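Local coordinates for protein haloacid delahogenase-like family hydrolase (Xanthomonas campestris pv. campestris, PDB 2PKE) that probably acts as a magnesium-dependent phosphatase of the haloacid dehalogenase (HAD) superfamily, at residues A[22-27]-A[148-153]; A[82-87]-A[94-99]; A[195-200]-A[225-230]. All coordinates share one frame; numbering follows the deposited sequence.

Overall arrangement
The three contacts spread along an elongated chain made of a parallel-sheet core domain and a helical cap. Contact 1 joins the loop after strand 15-18, next to the magnesium site, to the end of helix 138-148. Contact 2 pairs helices 72-86 and 93-107 in the cap, about 32 Å from contact 1 between centres. It falls between the two halves of contact 1 in sequence; the cap helices come between core strands 15-18 and 129-135, consistent with a cap inserted into the core. Contact 3 comes later and packs helix 189-198 against strand 227-229, outermost in this chain's sheet. Its centre is about 22 Å from that of contact 1 and about 42 Å from that of contact 2, which lies across the chain's centre.

Contact 1: residues A[22-27]-A[148-153]; sequences DTLWKS and SGLSDL
This is a small, buried, apolar contact between the loop that follows strand 15-18 and the turn that ends helix 138-148. Leu24 and Trp25 meet Ser148 and Leu150, and no hydrogen bond crosses. The benzo ring of Trp25, at CE3, does much of the touching. Trp25 CE3 lies 3.8 Å from CB of Ser148, and the serine approaches the ring obliquely. CD1 of Leu150 comes to CE3 of Trp25 at 4.4 Å, at the ring edge and near its plane. The same Leu150 CD1 also reaches CB of Leu24 at 4.0 Å, so one branch of Leu150 serves both loop residues.

The other end of the indole is polar. NE1 hydrogen-bonds OD1 of Asp21, a magnesium ligand, so Trp25 links the metal site to the helix end. Thr23 closes what fits the DxDx(T/V) motif of HAD hydrolases, at the end of strand 15-18. Asp19 and Asp21 of that motif bind magnesium together with Asn187. Thr23 OG1 hydrogen-bonds both Asp19 and Asn187.

In the segment 148-153 an ST turn shapes the chain after the helix. Ser148 OG accepts from Leu150 N at 3.0 Å with an N-H...O angle of 160°, and also hydrogen-bonds Ile145 O. Gly149, between Ser148 and Leu150, leaves the helix with positive phi. Val117 and Val121 of helix 117-125 pack on Leu24, and Leu132 of strand 129-135 touches both Leu24 and Trp25.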
ATOM      1  N   ASP A  22      17.003  -2.537   5.096  1.00 20.25           N
ATOM      2  CA  ASP A  22      18.304  -3.194   5.094  1.00 19.82           C
ATOM      3  C   ASP A  22      19.268  -2.675   4.032  1.00 20.15           C
ATOM      4  O   ASP A  22      20.322  -3.291   3.799  1.00 20.47           O
ATOM      5  CB  ASP A  22      18.146  -4.704   4.980  1.00 19.84           C
ATOM      6  CG  ASP A  22      17.139  -5.237   5.962  1.00 24.93           C
ATOM      7  OD1 ASP A  22      17.309  -4.962   7.166  1.00 19.75           O
ATOM      8  OD2 ASP A  22      16.146  -5.836   5.488  1.00 23.69           O
ATOM      9  N   THR A  23      18.904  -1.537   3.439  1.00 20.46           N
ATOM     10  CA  THR A  23      19.715  -0.819   2.457  1.00 20.24           C
ATOM     11  C   THR A  23      19.945   0.641   2.972  1.00 17.95           C
ATOM     12  O   THR A  23      21.097   1.072   3.166  1.00 19.64           O
ATOM     13  CB  THR A  23      19.079  -0.791   1.041  1.00 21.17           C
ATOM     14  OG1 THR A  23      18.987  -2.122   0.516  1.00 20.80           O
ATOM     15  CG2 THR A  23      19.917   0.094   0.113  1.00 23.24           C
ATOM     16  N   LEU A  24      18.850   1.380   3.179  1.00 20.38           N
ATOM     17  CA  LEU A  24      18.910   2.726   3.768  1.00 20.72           C
ATOM     18  C   LEU A  24      18.808   2.724   5.307  1.00 19.94           C
ATOM     19  O   LEU A  24      19.358   3.601   5.958  1.00 22.45           O
ATOM     20  CB  LEU A  24      17.818   3.636   3.188  1.00 19.56           C
ATOM     21  CG  LEU A  24      17.750   3.795   1.664  1.00 22.38           C
ATOM     22  CD1 LEU A  24      16.492   4.567   1.332  1.00 23.48           C
ATOM     23  CD2 LEU A  24      18.981   4.490   1.153  1.00 19.22           C
ATOM     24  N   TRP A  25      18.070   1.775   5.872  1.00 20.98           N
ATOM     25  CA  TRP A  25      17.868   1.743   7.326  1.00 20.89           C
ATOM     26  C   TRP A  25      17.826   0.289   7.754  1.00 22.30           C
ATOM     27  O   TRP A  25      17.635  -0.595   6.931  1.00 23.39           O
ATOM     28  CB  TRP A  25      16.550   2.497   7.734  1.00 20.95           C
ATOM     29  CG  TRP A  25      15.339   2.074   6.971  1.00 19.91           C
ATOM     30  CD1 TRP A  25      14.709   0.867   7.069  1.00 22.81           C
ATOM     31  CD2 TRP A  25      14.642   2.808   5.962  1.00 24.43           C
ATOM     32  NE1 TRP A  25      13.660   0.807   6.207  1.00 25.48           N
ATOM     33  CE2 TRP A  25      13.578   1.989   5.517  1.00 24.23           C
ATOM     34  CE3 TRP A  25      14.788   4.095   5.414  1.00 23.85           C
ATOM     35  CZ2 TRP A  25      12.680   2.386   4.525  1.00 21.64           C
ATOM     36  CZ3 TRP A  25      13.888   4.495   4.449  1.00 22.74           C
ATOM     37  CH2 TRP A  25      12.866   3.644   3.986  1.00 21.26           C
ATOM     38  N   LYS A  26      17.953   0.055   9.051  1.00 24.26           N
ATOM     39  CA  LYS A  26      17.878  -1.293   9.629  1.00 28.57           C
ATOM     40  C   LYS A  26      16.422  -1.748   9.720  1.00 27.88           C
ATOM     41  O   LYS A  26      15.541  -0.962  10.071  1.00 30.59           O
ATOM     42  CB  LYS A  26      18.550  -1.324  10.995  1.00 28.23           C
ATOM     43  CG  LYS A  26      19.983  -0.837  10.925  1.00 31.84           C
ATOM     44  CD  LYS A  26      20.741  -1.100  12.198  1.00 37.18           C
ATOM     45  CE  LYS A  26      22.070  -0.322  12.216  1.00 46.39           C
ATOM     46  N   SER A  27      16.184  -3.003   9.367  1.00 25.71           N
ATOM     47  CA  SER A  27      14.836  -3.578   9.361  1.00 28.10           C
ATOM     48  C   SER A  27      14.851  -5.008   9.841  1.00 24.51           C
ATOM     49  O   SER A  27      14.086  -5.393  10.692  1.00 24.25           O
ATOM     50  CB  SER A  27      14.254  -3.570   7.962  1.00 26.15           C
ATOM     51  OG  SER A  27      13.008  -4.212   7.928  1.00 24.77           O
ATOM     52  N   SER A 148      12.836   8.140   9.162  1.00 27.85           N
ATOM     53  CA  SER A 148      14.253   7.951   8.850  1.00 25.44           C
ATOM     54  C   SER A 148      15.006   9.244   8.861  1.00 23.31           C
ATOM     55  O   SER A 148      16.195   9.235   9.103  1.00 25.70           O
ATOM     56  CB  SER A 148      14.486   7.270   7.476  1.00 25.73           C
ATOM     57  OG  SER A 148      14.109   8.113   6.398  1.00 20.59           O
ATOM     58  N   GLY A 149      14.319  10.339   8.544  1.00 21.91           N
ATOM     59  CA  GLY A 149      14.946  11.627   8.282  1.00 20.86           C
ATOM     60  C   GLY A 149      15.367  11.851   6.842  1.00 21.47           C
ATOM     61  O   GLY A 149      15.695  12.969   6.456  1.00 19.79           O
ATOM     62  N   LEU A 150      15.299  10.809   6.010  1.00 20.53           N
ATOM     63  CA  LEU A 150      15.704  10.906   4.603  1.00 21.42           C
ATOM     64  C   LEU A 150      14.618  11.399   3.625  1.00 21.17           C
ATOM     65  O   LEU A 150      14.859  11.414   2.449  1.00 22.33           O
ATOM     66  CB  LEU A 150      16.188   9.521   4.104  1.00 22.34           C
ATOM     67  CG  LEU A 150      17.351   8.830   4.848  1.00 24.29           C
ATOM     68  CD1 LEU A 150      17.465   7.425   4.364  1.00 19.06           C
ATOM     69  CD2 LEU A 150      18.673   9.552   4.634  1.00 25.66           C
ATOM     70  N   SER A 151      13.437  11.790   4.113  1.00 25.20           N
ATOM     71  CA  SER A 151      12.337  12.321   3.253  1.00 25.09           C
ATOM     72  C   SER A 151      12.701  13.454   2.344  1.00 25.67           C
ATOM     73  O   SER A 151      12.190  13.561   1.252  1.00 26.54           O
ATOM     74  CB  SER A 151      11.156  12.824   4.104  1.00 23.52           C
ATOM     75  OG  SER A 151      10.431  11.733   4.559  1.00 37.53           O
ATOM     76  N   ASP A 152      13.539  14.351   2.811  1.00 25.03           N
ATOM     77  CA  ASP A 152      13.953  15.454   1.970  1.00 26.62           C
ATOM     78  C   ASP A 152      14.694  15.000   0.727  1.00 24.91           C
ATOM     79  O   ASP A 152      14.683  15.727  -0.258  1.00 29.56           O
ATOM     80  CB  ASP A 152      14.785  16.496   2.748  1.00 26.96           C
ATOM     81  CG  ASP A 152      16.088  15.926   3.265  1.00 27.52           C
ATOM     82  OD1 ASP A 152      16.103  14.791   3.753  1.00 24.95           O
ATOM     83  OD2 ASP A 152      17.100  16.637   3.205  1.00 31.59           O
ATOM     84  N   LEU A 153      15.368  13.842   0.772  1.00 22.84           N
ATOM     85  CA  LEU A 153      16.069  13.307  -0.373  1.00 22.44           C
ATOM     86  C   LEU A 153      15.223  12.403  -1.256  1.00 22.24           C
ATOM     87  O   LEU A 153      15.581  12.176  -2.396  1.00 24.26           O
ATOM     88  CB  LEU A 153      17.301  12.485   0.057  1.00 21.69           C
ATOM     89  CG  LEU A 153      18.401  13.203   0.837  1.00 23.27           C
ATOM     90  CD1 LEU A 153      19.399  12.212   1.422  1.00 21.25           C
ATOM     91  CD2 LEU A 153      19.097  14.183  -0.112  1.00 29.56           C
TER

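Contact 2: residues A[82-87]-A[94-99]; sequences TAIELT and RDIQRI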
ATOM      1  N   THR A  82       0.371 -20.015  12.935  1.00 21.99           N
ATOM      2  CA  THR A  82       1.436 -20.980  13.234  1.00 21.08           C
ATOM      3  C   THR A  82       1.448 -21.454  14.693  1.00 21.00           C
ATOM      4  O   THR A  82       1.651 -22.656  14.966  1.00 24.14           O
ATOM      5  CB  THR A  82       2.807 -20.378  12.957  1.00 21.61           C
ATOM      6  OG1 THR A  82       2.873 -19.865  11.617  1.00 18.74           O
ATOM      7  CG2 THR A  82       3.887 -21.422  13.122  1.00 16.53           C
ATOM      8  N   ALA A  83       1.270 -20.518  15.641  1.00 20.90           N
ATOM      9  CA  ALA A  83       1.238 -20.861  17.093  1.00 17.93           C
ATOM     10  C   ALA A  83       0.082 -21.754  17.462  1.00 18.93           C
ATOM     11  O   ALA A  83       0.231 -22.677  18.290  1.00 16.39           O
ATOM     12  CB  ALA A  83       1.203 -19.602  17.952  1.00 16.28           C
ATOM     13  N   ILE A  84      -1.076 -21.487  16.874  1.00 17.50           N
ATOM     14  CA  ILE A  84      -2.244 -22.289  17.123  1.00 19.61           C
ATOM     15  C   ILE A  84      -1.984 -23.721  16.614  1.00 19.27           C
ATOM     16  O   ILE A  84      -2.335 -24.707  17.288  1.00 16.61           O
ATOM     17  CB  ILE A  84      -3.527 -21.628  16.538  1.00 18.06           C
ATOM     18  CG1 ILE A  84      -3.838 -20.344  17.320  1.00 20.44           C
ATOM     19  CG2 ILE A  84      -4.724 -22.527  16.722  1.00 12.48           C
ATOM     20  CD1 ILE A  84      -4.857 -19.417  16.691  1.00 21.62           C
ATOM     21  N   GLU A  85      -1.362 -23.836  15.451  1.00 19.61           N
ATOM     22  CA  GLU A  85      -0.947 -25.154  14.917  1.00 22.13           C
ATOM     23  C   GLU A  85       0.079 -25.868  15.758  1.00 20.50           C
ATOM     24  O   GLU A  85      -0.077 -27.061  16.085  1.00 18.74           O
ATOM     25  CB  GLU A  85      -0.326 -25.021  13.528  1.00 26.09           C
ATOM     26  CG  GLU A  85      -1.272 -24.559  12.458  1.00 34.02           C
ATOM     27  CD  GLU A  85      -2.341 -25.566  12.169  1.00 46.64           C
ATOM     28  OE1 GLU A  85      -2.027 -26.778  12.094  1.00 54.78           O
ATOM     29  OE2 GLU A  85      -3.509 -25.137  12.038  1.00 61.43           O
ATOM     30  N   LEU A  86       1.163 -25.162  16.042  1.00 20.07           N
ATOM     31  CA  LEU A  86       2.275 -25.730  16.775  1.00 20.24           C
ATOM     32  C   LEU A  86       1.861 -26.235  18.152  1.00 20.76           C
ATOM     33  O   LEU A  86       2.345 -27.282  18.577  1.00 22.52           O
ATOM     34  CB  LEU A  86       3.413 -24.726  16.931  1.00 21.13           C
ATOM     35  CG  LEU A  86       4.279 -24.485  15.709  1.00 18.02           C
ATOM     36  CD1 LEU A  86       5.185 -23.231  15.902  1.00 20.14           C
ATOM     37  CD2 LEU A  86       5.084 -25.720  15.406  1.00 24.26           C
ATOM     38  N   THR A  87       0.996 -25.481  18.843  1.00 20.87           N
ATOM     39  CA  THR A  87       0.567 -25.830  20.199  1.00 21.75           C
ATOM     40  C   THR A  87      -0.738 -26.632  20.223  1.00 20.65           C
ATOM     41  O   THR A  87      -1.299 -26.860  21.305  1.00 19.69           O
ATOM     42  CB  THR A  87       0.379 -24.588  21.064  1.00 22.01           C
ATOM     43  OG1 THR A  87      -0.749 -23.846  20.585  1.00 20.81           O
ATOM     44  CG2 THR A  87       1.649 -23.687  21.031  1.00 23.38           C
ATOM     45  N   ARG A  94      -4.177 -14.990  26.114  1.00 20.38           N
ATOM     46  CA  ARG A  94      -3.179 -14.058  26.607  1.00 20.74           C
ATOM     47  C   ARG A  94      -1.866 -14.100  25.785  1.00 20.64           C
ATOM     48  O   ARG A  94      -1.271 -13.057  25.480  1.00 18.77           O
ATOM     49  CB  ARG A  94      -2.910 -14.268  28.102  1.00 22.74           C
ATOM     50  CG  ARG A  94      -1.857 -13.362  28.659  1.00 21.85           C
ATOM     51  CD  ARG A  94      -2.107 -11.878  28.352  1.00 32.84           C
ATOM     52  NE  ARG A  94      -0.981 -11.199  27.683  1.00 38.69           N
ATOM     53  N   ASP A  95      -1.420 -15.284  25.395  1.00 21.35           N
ATOM     54  CA  ASP A  95      -0.176 -15.379  24.602  1.00 21.20           C
ATOM     55  C   ASP A  95      -0.365 -14.998  23.122  1.00 20.72           C
ATOM     56  O   ASP A  95       0.538 -14.451  22.472  1.00 21.20           O
ATOM     57  CB  ASP A  95       0.469 -16.741  24.781  1.00 18.89           C
ATOM     58  CG  ASP A  95       1.106 -16.891  26.130  1.00 25.11           C
ATOM     59  OD1 ASP A  95       1.550 -15.860  26.718  1.00 22.31           O
ATOM     60  OD2 ASP A  95       1.142 -18.041  26.621  1.00 26.31           O
ATOM     61  N   ILE A  96      -1.559 -15.211  22.602  1.00 22.92           N
ATOM     62  CA  ILE A  96      -1.909 -14.661  21.269  1.00 22.98           C
ATOM     63  C   ILE A  96      -1.917 -13.141  21.286  1.00 22.85           C
ATOM     64  O   ILE A  96      -1.469 -12.531  20.320  1.00 20.35           O
ATOM     65  CB  ILE A  96      -3.279 -15.164  20.783  1.00 23.05           C
ATOM     66  CG1 ILE A  96      -3.221 -16.666  20.601  1.00 20.43           C
ATOM     67  CG2 ILE A  96      -3.663 -14.500  19.444  1.00 16.25           C
ATOM     68  CD1 ILE A  96      -2.303 -17.067  19.470  1.00 30.32           C
ATOM     69  N   GLN A  97      -2.430 -12.579  22.378  0.50 22.75           N
ATOM     70  CA  GLN A  97      -2.327 -11.164  22.691  0.50 22.34           C
ATOM     71  C   GLN A  97      -0.885 -10.698  22.538  0.50 22.08           C
ATOM     72  O   GLN A  97      -0.612  -9.699  21.854  0.50 19.45           O
ATOM     73  CB  GLN A  97      -2.802 -10.890  24.120  0.50 21.13           C
ATOM     74  CG  GLN A  97      -2.816  -9.413  24.512  0.50 21.75           C
ATOM     75  CD  GLN A  97      -3.917  -9.117  25.488  0.50 22.03           C
ATOM     76  OE1 GLN A  97      -3.943  -9.664  26.593  0.50 22.60           O
ATOM     77  NE2 GLN A  97      -4.859  -8.269  25.085  0.50 26.90           N
ATOM     78  N   ARG A  98       0.021 -11.457  23.155  1.00 21.28           N
ATOM     79  CA  ARG A  98       1.466 -11.195  23.095  1.00 21.66           C
ATOM     80  C   ARG A  98       2.055 -11.275  21.687  1.00 20.24           C
ATOM     81  O   ARG A  98       2.946 -10.527  21.337  1.00 25.19           O
ATOM     82  CB  ARG A  98       2.222 -12.119  24.076  1.00 21.58           C
ATOM     83  CG  ARG A  98       2.241 -11.569  25.457  1.00 22.95           C
ATOM     84  CD  ARG A  98       2.397 -12.587  26.528  1.00 30.82           C
ATOM     85  NE  ARG A  98       3.393 -13.630  26.293  1.00 39.67           N
ATOM     86  CZ  ARG A  98       4.616 -13.676  26.817  1.00 47.91           C
ATOM     87  NH1 ARG A  98       5.086 -12.692  27.572  1.00 61.33           N
ATOM     88  NH2 ARG A  98       5.395 -14.721  26.569  1.00 54.59           N
ATOM     89  N   ILE A  99       1.542 -12.165  20.862  1.00 21.22           N
ATOM     90  CA  ILE A  99       1.938 -12.209  19.457  1.00 19.59           C
ATOM     91  C   ILE A  99       1.435 -10.949  18.740  1.00 23.02           C
ATOM     92  O   ILE A  99       2.184 -10.334  17.961  1.00 20.12           O
ATOM     93  CB  ILE A  99       1.410 -13.444  18.777  1.00 15.04           C
ATOM     94  CG1 ILE A  99       2.110 -14.694  19.356  1.00 20.50           C
ATOM     95  CG2 ILE A  99       1.604 -13.358  17.248  1.00 17.59           C
ATOM     96  CD1 ILE A  99       1.535 -15.969  18.873  1.00 23.97           C
TER
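Ile96 and Ala83 give up nearly equal surface in this contact, and Ile84 and Ile99 are their partners. Ile96 reaches across with its end methyl. Ile96 CD1 lies 4.2 Å from CG1 of Ile84, so a methyl meets the middle of the other isoleucine's longer branch.

Ala83 faces helix 93-107 directly. Ala83 CB meets CD1 of Ile99 at 3.8 Å. Ile99 sets CG1 anti to the carbonyl carbon (chi1 -68°) and then runs extended, which carries CD1 out to the alanine. The CA atoms of Ala83 and Ile96, the nearest pair across the segments, are 8.1 Å apart. All four residues are buried. No polar bond crosses between the segments.

The backbone beside them is tied at the helix end. Ala83 O accepts from Thr87 N at 3.0 Å and from Thr87 OG1 at 2.8 Å, and the two donors come from opposite faces of the carbonyl plane. Thr87 OG1 also hydrogen-bonds Ile91 N, in the connection to the next helix. On helix 93-107, Arg98 NE forms a salt bridge with Asp95 OD1 at 2.9 Å, and Asp95 OD2 hydrogen-bonds Tyr45.

Ile84 and Gln97 of the second subunit pack on Ile96 and Ile84, respectively, so this face also contributes to the dimer. The arrangement is a helical hairpin, two sequential helices joined by a short loop, within the all-helical cap of a HAD-type hydrolase.

Contact 3: residues A[195-200]-A[225-230]; sequences PVLAIG and PRLREV
Arg226 touches Leu197 with its base and Gly200 with its tip. Arg226 CB lies 3.6 Å from CD2 of Leu197, and the same Leu197 methyl is 3.5 Å from Arg226 O. Leu197 and Arg226 lie alongside one another, pointing opposite ways. In Arg226, CG lies anti to the carbonyl carbon (chi1 -54°), and the chain runs extended to CD. It then bends at chi3 (82°), which turns the guanidinium to the end of helix 189-198.

NE hydrogen-bonds Gly201 O. Arg226 NH2 donates to Gly200 O at 2.8 Å, with a bent N-H...O angle of 139°. The donor stands above the carbonyl plane, and the oxygen lies near the guanidinium edge, tilted from its plane. Two successive carbonyls therefore grip the group. Trp202 adds a cation-pi interaction.

Gly200 closes the helix in a Schellman motif, with positive phi and Gly200 N bonded to Leu197 O at 3.1 Å. Leu197 has a second methyl, and this Leu197 CD1 packs on CB of Leu227 at 4.2 Å.

Leu227 begins strand 227-229, which lies at the edge of the parallel sheet within this chain. Backbone bonds from Arg226 and Arg228 to Gly203 join it to strand 202-205. Helix 189-198 leads through Gly200 into that same neighbouring strand, while Gln250 of helix 236-250 touches Arg226.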
ATOM      1  N   PRO A 195      16.166  -8.709 -10.901  1.00 18.64           N
ATOM      2  CA  PRO A 195      15.088  -8.269 -11.822  1.00 19.75           C
ATOM      3  C   PRO A 195      15.412  -7.041 -12.673  1.00 22.40           C
ATOM      4  O   PRO A 195      14.906  -6.903 -13.783  1.00 19.60           O
ATOM      5  CB  PRO A 195      13.945  -7.966 -10.876  1.00 21.07           C
ATOM      6  CG  PRO A 195      14.251  -8.751  -9.616  1.00 20.11           C
ATOM      7  CD  PRO A 195      15.718  -8.706  -9.506  1.00 21.49           C
ATOM      8  N   VAL A 196      16.254  -6.157 -12.159  1.00 18.22           N
ATOM      9  CA  VAL A 196      16.673  -4.971 -12.894  1.00 16.68           C
ATOM     10  C   VAL A 196      17.691  -5.372 -13.985  1.00 14.40           C
ATOM     11  O   VAL A 196      17.630  -4.853 -15.096  1.00 18.74           O
ATOM     12  CB  VAL A 196      17.246  -3.889 -11.918  1.00 17.44           C
ATOM     13  CG1 VAL A 196      17.828  -2.655 -12.698  1.00 16.16           C
ATOM     14  CG2 VAL A 196      16.167  -3.463 -10.939  1.00 20.38           C
ATOM     15  N   LEU A 197      18.651  -6.230 -13.644  1.00 17.08           N
ATOM     16  CA  LEU A 197      19.566  -6.802 -14.638  1.00 17.65           C
ATOM     17  C   LEU A 197      18.738  -7.468 -15.719  1.00 19.44           C
ATOM     18  O   LEU A 197      18.992  -7.293 -16.898  1.00 20.03           O
ATOM     19  CB  LEU A 197      20.555  -7.801 -14.019  1.00 21.95           C
ATOM     20  CG  LEU A 197      21.530  -7.216 -12.970  1.00 24.33           C
ATOM     21  CD1 LEU A 197      22.496  -8.249 -12.463  1.00 23.44           C
ATOM     22  CD2 LEU A 197      22.240  -6.066 -13.553  1.00 22.83           C
ATOM     23  N   ALA A 198      17.689  -8.171 -15.322  1.00 18.89           N
ATOM     24  CA  ALA A 198      16.846  -8.892 -16.293  1.00 17.04           C
ATOM     25  C   ALA A 198      16.155  -8.041 -17.342  1.00 18.50           C
ATOM     26  O   ALA A 198      15.945  -8.500 -18.453  1.00 17.98           O
ATOM     27  CB  ALA A 198      15.792  -9.741 -15.529  1.00 13.70           C
ATOM     28  N   ILE A 199      15.791  -6.805 -17.005  1.00 18.28           N
ATOM     29  CA  ILE A 199      15.163  -5.875 -17.961  1.00 18.30           C
ATOM     30  C   ILE A 199      16.151  -4.947 -18.667  1.00 19.50           C
ATOM     31  O   ILE A 199      15.757  -4.138 -19.500  1.00 19.53           O
ATOM     32  CB  ILE A 199      14.037  -5.039 -17.333  1.00 20.95           C
ATOM     33  CG1 ILE A 199      14.583  -4.060 -16.282  1.00 20.03           C
ATOM     34  CG2 ILE A 199      12.894  -5.959 -16.767  1.00 19.86           C
ATOM     35  CD1 ILE A 199      13.525  -3.000 -15.889  1.00 19.28           C
ATOM     36  N   GLY A 200      17.436  -5.119 -18.370  1.00 20.67           N
ATOM     37  CA  GLY A 200      18.510  -4.406 -19.044  1.00 20.75           C
ATOM     38  C   GLY A 200      19.138  -3.282 -18.229  1.00 18.77           C
ATOM     39  O   GLY A 200      19.873  -2.470 -18.770  1.00 19.20           O
ATOM     40  N   PRO A 225      28.747  -8.336 -15.529  1.00 33.32           N
ATOM     41  CA  PRO A 225      29.317  -7.016 -15.805  1.00 30.15           C
ATOM     42  C   PRO A 225      28.438  -5.806 -15.483  1.00 27.26           C
ATOM     43  O   PRO A 225      28.978  -4.723 -15.318  1.00 25.85           O
ATOM     44  CB  PRO A 225      29.608  -7.065 -17.312  1.00 31.71           C
ATOM     45  CG  PRO A 225      28.667  -8.099 -17.859  1.00 36.34           C
ATOM     46  CD  PRO A 225      28.523  -9.115 -16.764  1.00 33.22           C
ATOM     47  N   ARG A 226      27.122  -5.979 -15.364  1.00 22.68           N
ATOM     48  CA  ARG A 226      26.208  -4.867 -15.093  1.00 22.82           C
ATOM     49  C   ARG A 226      25.885  -4.678 -13.591  1.00 21.64           C
ATOM     50  O   ARG A 226      25.001  -3.922 -13.249  1.00 18.55           O
ATOM     51  CB  ARG A 226      24.900  -5.058 -15.833  1.00 23.70           C
ATOM     52  CG  ARG A 226      25.072  -5.282 -17.328  1.00 30.56           C
ATOM     53  CD  ARG A 226      23.685  -5.513 -17.971  1.00 30.45           C
ATOM     54  NE  ARG A 226      22.987  -4.244 -18.241  1.00 26.24           N
ATOM     55  CZ  ARG A 226      23.344  -3.375 -19.185  1.00 34.71           C
ATOM     56  NH1 ARG A 226      24.405  -3.588 -19.954  1.00 38.68           N
ATOM     57  NH2 ARG A 226      22.635  -2.271 -19.363  1.00 35.47           N
ATOM     58  N   LEU A 227      26.619  -5.369 -12.733  1.00 19.01           N
ATOM     59  CA  LEU A 227      26.454  -5.297 -11.307  1.00 24.51           C
ATOM     60  C   LEU A 227      27.806  -4.935 -10.664  1.00 23.74           C
ATOM     61  O   LEU A 227      28.849  -5.358 -11.151  1.00 27.04           O
ATOM     62  CB  LEU A 227      26.061  -6.705 -10.867  1.00 26.28           C
ATOM     63  CG  LEU A 227      26.019  -7.117  -9.434  1.00 30.59           C
ATOM     64  CD1 LEU A 227      24.948  -6.291  -8.810  1.00 28.68           C
ATOM     65  CD2 LEU A 227      25.648  -8.581  -9.391  1.00 28.99           C
ATOM     66  N   ARG A 228      27.761  -4.155  -9.589  0.50 22.39           N
ATOM     67  CA  ARG A 228      28.907  -3.968  -8.664  0.50 20.72           C
ATOM     68  C   ARG A 228      28.468  -4.443  -7.300  0.50 20.43           C
ATOM     69  O   ARG A 228      27.325  -4.202  -6.883  0.50 19.41           O
ATOM     70  CB  ARG A 228      29.291  -2.499  -8.547  0.50 22.24           C
ATOM     71  CG  ARG A 228      29.704  -1.845  -9.842  0.50 20.13           C
ATOM     72  CD  ARG A 228      31.092  -2.292 -10.259  0.50 22.57           C
ATOM     73  NE  ARG A 228      31.511  -1.583 -11.468  0.50 24.40           N
ATOM     74  CZ  ARG A 228      31.260  -1.982 -12.711  0.50 25.21           C
ATOM     75  NH1 ARG A 228      30.568  -3.108 -12.961  0.50 12.75           N
ATOM     76  NH2 ARG A 228      31.682  -1.223 -13.720  0.50 25.44           N
ATOM     77  N   GLU A 229      29.357  -5.132  -6.595  1.00 19.26           N
ATOM     78  CA  GLU A 229      29.095  -5.447  -5.206  1.00 22.06           C
ATOM     79  C   GLU A 229      29.864  -4.415  -4.423  1.00 22.84           C
ATOM     80  O   GLU A 229      31.074  -4.274  -4.584  1.00 23.45           O
ATOM     81  CB  GLU A 229      29.496  -6.861  -4.825  1.00 21.99           C
ATOM     82  CG  GLU A 229      28.895  -7.257  -3.472  1.00 29.05           C
ATOM     83  CD  GLU A 229      29.269  -8.661  -3.070  1.00 36.45           C
ATOM     84  OE1 GLU A 229      29.656  -9.444  -3.961  1.00 41.28           O
ATOM     85  OE2 GLU A 229      29.195  -8.979  -1.863  1.00 42.81           O
ATOM     86  N   VAL A 230      29.140  -3.678  -3.604  1.00 22.13           N
ATOM     87  CA  VAL A 230      29.696  -2.579  -2.824  1.00 24.85           C
ATOM     88  C   VAL A 230      29.402  -2.831  -1.335  1.00 25.51           C
ATOM     89  O   VAL A 230      28.249  -2.852  -0.950  1.00 27.42           O
ATOM     90  CB  VAL A 230      29.065  -1.259  -3.254  1.00 25.06           C
ATOM     91  CG1 VAL A 230      29.618  -0.127  -2.399  1.00 27.15           C
ATOM     92  CG2 VAL A 230      29.273  -1.024  -4.791  1.00 23.30           C
TER